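Local coordinates for putative fimbrium tip subunit Fim1C (Bacteroides ovatus, PDB 4EPS), which is probably a component of the tip of fimbriae, the cell-surface filaments that mediate adhesion and biofilm formation, at residues 15-20 and 70-75. Numbering follows the deposited sequence.
Sequences LNVTDT and SSWSGK
Leu15 and Trp72 bring the two backbones nearest, with their CA atoms 6.2 Å apart, in a water-mediated contact between two strands of the fimbrillin-like β-domain. In one of the two conformers modelled for Leu15, one water donates to Leu15 O and accepts from Trp72 N; a second accepts from Leu15 N and donates to Trp72 O (2.9 Å). The N-H and C=O of both residues are thus engaged, in the bonding pattern of a hydrogen-bonded antiparallel pair, though each link passes through a water and the strands do not pair directly. Strand 14-19 instead lies parallel to strand 148-174, whereas strand 72-73 is antiparallel to strand 55-67. Residues 2-30 are predicted to be a propeptide, so strand 14-19 would probably be lost on maturation.

With CG anti to the carbonyl carbon (chi1 -65°), the Trp72 indole extends alongside strand 14-19 and meets Val17 at about a right angle. Over one ring face, Val17 CG2 makes a CH-pi contact, 3.9 Å from the centroid of the five-membered ring of Trp72 and 19° off its normal. Phe40 packs edge-to-face with the indole, and Ile46 of strand 45-52 touches both Trp72 and Val17. A water in the ring plane accepts from Trp72 NE1 at 2.9 Å and donates to Val17 O. An alanine here removes the indole, which would probably leave the Val17 methyl without its ring face and this water without its N-H partner. Another in-plane water accepts from Val17 N at 2.9 Å and, weakly, from Trp72 NE1.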
ATOM      1  N   LEU A  15     -25.786  17.127  47.666  1.00 31.88           N
ATOM      2  CA  LEU A  15     -26.342  16.073  46.813  0.65 31.52           C
ATOM      3  C   LEU A  15     -25.384  15.647  45.753  1.00 34.82           C
ATOM      4  O   LEU A  15     -24.845  16.489  45.019  1.00 35.13           O
ATOM      5  CB  LEU A  15     -27.638  16.507  46.122  0.65 32.37           C
ATOM      6  CG  LEU A  15     -28.866  16.867  46.940  0.65 37.23           C
ATOM      7  CD1 LEU A  15     -30.086  16.752  46.077  0.65 37.90           C
ATOM      8  CD2 LEU A  15     -29.057  15.948  48.125  0.65 40.30           C
ATOM      9  N   ASN A  16     -25.181  14.330  45.646  1.00 27.75           N
ATOM     10  CA  ASN A  16     -24.321  13.737  44.633  0.60 27.05           C
ATOM     11  C   ASN A  16     -25.144  12.689  43.897  1.00 29.40           C
ATOM     12  O   ASN A  16     -25.974  12.022  44.520  1.00 26.94           O
ATOM     13  CB  ASN A  16     -23.043  13.154  45.258  0.60 29.57           C
ATOM     14  CG  ASN A  16     -22.346  14.097  46.214  0.60 50.32           C
ATOM     15  OD1 ASN A  16     -21.751  15.102  45.805  0.60 41.03           O
ATOM     16  ND2 ASN A  16     -22.458  13.824  47.517  0.60 40.16           N
ATOM     17  N   VAL A  17     -24.980  12.606  42.578  1.00 26.13           N
ATOM     18  CA  VAL A  17     -25.733  11.682  41.740  1.00 26.62           C
ATOM     19  C   VAL A  17     -24.766  10.939  40.815  1.00 27.86           C
ATOM     20  O   VAL A  17     -23.982  11.569  40.093  1.00 27.15           O
ATOM     21  CB  VAL A  17     -26.832  12.452  40.936  1.00 31.92           C
ATOM     22  CG1 VAL A  17     -27.649  11.488  40.106  1.00 31.99           C
ATOM     23  CG2 VAL A  17     -27.752  13.255  41.867  1.00 32.18           C
ATOM     24  N   THR A  18     -24.809   9.603  40.856  1.00 23.41           N
ATOM     25  CA  THR A  18     -23.945   8.769  40.017  1.00 23.36           C
ATOM     26  C   THR A  18     -24.782   7.777  39.238  1.00 27.03           C
ATOM     27  O   THR A  18     -25.600   7.080  39.826  1.00 26.19           O
ATOM     28  CB  THR A  18     -22.898   8.007  40.873  1.00 29.41           C
ATOM     29  OG1 THR A  18     -22.189   8.943  41.661  1.00 29.13           O
ATOM     30  CG2 THR A  18     -21.889   7.236  40.013  1.00 28.96           C
ATOM     31  N   ASP A  19     -24.545   7.685  37.944  1.00 23.45           N
ATOM     32  CA  ASP A  19     -25.220   6.688  37.104  1.00 23.68           C
ATOM     33  C   ASP A  19     -24.442   5.387  37.150  1.00 28.26           C
ATOM     34  O   ASP A  19     -23.244   5.397  36.890  1.00 28.38           O
ATOM     35  CB  ASP A  19     -25.319   7.193  35.658  1.00 25.53           C
ATOM     36  CG  ASP A  19     -25.948   6.197  34.692  1.00 26.21           C
ATOM     37  OD1 ASP A  19     -26.549   5.202  35.163  1.00 29.88           O
ATOM     38  OD2 ASP A  19     -25.873   6.425  33.489  1.00 29.01           O
ATOM     39  N   THR A  20     -25.108   4.267  37.444  1.00 26.80           N
ATOM     40  CA  THR A  20     -24.435   2.961  37.477  1.00 27.54           C
ATOM     41  C   THR A  20     -24.189   2.482  36.026  1.00 32.89           C
ATOM     42  O   THR A  20     -23.411   1.563  35.821  1.00 34.02           O
ATOM     43  CB  THR A  20     -25.222   1.936  38.300  1.00 32.76           C
ATOM     44  OG1 THR A  20     -26.487   1.728  37.692  1.00 32.64           O
ATOM     45  CG2 THR A  20     -25.401   2.349  39.769  1.00 33.94           C
ATOM     46  N   SER A  70     -21.667  21.792  37.237  1.00 26.47           N
ATOM     47  CA  SER A  70     -20.670  21.480  38.272  1.00 26.84           C
ATOM     48  C   SER A  70     -21.317  20.788  39.482  1.00 30.33           C
ATOM     49  O   SER A  70     -20.704  19.884  40.048  1.00 28.80           O
ATOM     50  CB  SER A  70     -19.942  22.748  38.734  1.00 27.04           C
ATOM     51  OG  SER A  70     -19.143  23.264  37.675  1.00 26.78           O
ATOM     52  N   SER A  71     -22.515  21.232  39.905  1.00 25.88           N
ATOM     53  CA  SER A  71     -23.151  20.690  41.107  1.00 26.38           C
ATOM     54  C   SER A  71     -24.665  20.736  41.013  1.00 28.94           C
ATOM     55  O   SER A  71     -25.204  21.379  40.098  1.00 27.98           O
ATOM     56  CB  SER A  71     -22.684  21.461  42.346  1.00 32.11           C
ATOM     57  OG  SER A  71     -23.091  22.824  42.305  1.00 35.49           O
ATOM     58  N   TRP A  72     -25.346  20.068  41.967  1.00 25.06           N
ATOM     59  CA  TRP A  72     -26.805  20.015  42.050  1.00 25.94           C
ATOM     60  C   TRP A  72     -27.309  21.085  43.000  1.00 33.99           C
ATOM     61  O   TRP A  72     -26.859  21.155  44.147  1.00 33.50           O
ATOM     62  CB  TRP A  72     -27.282  18.613  42.510  1.00 23.82           C
ATOM     63  CG  TRP A  72     -26.941  17.551  41.505  1.00 23.60           C
ATOM     64  CD1 TRP A  72     -25.782  16.833  41.429  1.00 25.53           C
ATOM     65  CD2 TRP A  72     -27.725  17.177  40.367  1.00 23.60           C
ATOM     66  NE1 TRP A  72     -25.819  15.997  40.340  1.00 24.95           N
ATOM     67  CE2 TRP A  72     -26.998  16.190  39.666  1.00 26.61           C
ATOM     68  CE3 TRP A  72     -29.009  17.539  39.905  1.00 25.45           C
ATOM     69  CZ2 TRP A  72     -27.497  15.568  38.516  1.00 26.79           C
ATOM     70  CZ3 TRP A  72     -29.489  16.951  38.740  1.00 26.61           C
ATOM     71  CH2 TRP A  72     -28.747  15.963  38.070  1.00 26.79           C
ATOM     72  N   SER A  73     -28.228  21.929  42.522  1.00 35.29           N
ATOM     73  CA  SER A  73     -28.808  23.013  43.329  1.00 37.94           C
ATOM     74  C   SER A  73     -30.329  22.977  43.350  1.00 43.78           C
ATOM     75  O   SER A  73     -30.982  22.565  42.388  1.00 40.49           O
ATOM     76  CB  SER A  73     -28.348  24.382  42.834  1.00 42.66           C
ATOM     77  OG  SER A  73     -28.378  24.475  41.419  1.00 52.62           O
ATOM     78  N   GLY A  74     -30.862  23.445  44.463  1.00 43.81           N
ATOM     79  CA  GLY A  74     -32.284  23.566  44.721  1.00 44.86           C
ATOM     80  C   GLY A  74     -32.472  24.256  46.051  1.00 50.65           C
ATOM     81  O   GLY A  74     -31.538  24.881  46.563  1.00 50.40           O
ATOM     82  N   LYS A  75     -33.661  24.138  46.621  1.00 48.58           N
ATOM     83  CA  LYS A  75     -33.925  24.730  47.927  1.00 50.19           C
ATOM     84  C   LYS A  75     -33.131  23.912  48.980  1.00 56.80           C
ATOM     85  O   LYS A  75     -33.174  22.679  48.941  1.00 54.34           O
ATOM     86  CB  LYS A  75     -35.431  24.783  48.219  1.00 52.81           C
ATOM     87  CG  LYS A  75     -36.164  25.830  47.384  1.00 70.28           C
ATOM     88  CD  LYS A  75     -37.620  25.975  47.806  1.00 85.27           C
ATOM     89  CE  LYS A  75     -38.393  26.894  46.892  1.00 96.01           C
ATOM     90  NZ  LYS A  75     -39.814  27.009  47.312  1.00105.99           N
TER
HETATM   91  O   HOH W   1     -23.852  18.700  43.968  1.00 30.54           O
HETATM   92  O   HOH W   2     -25.865  19.770  46.538  1.00 39.06           O
HETATM   93  O   HOH W   3     -23.753  14.321  39.273  1.00 36.71           O
HETATM   94  O   HOH W   4     -23.063  14.618  41.597  1.00 50.24           O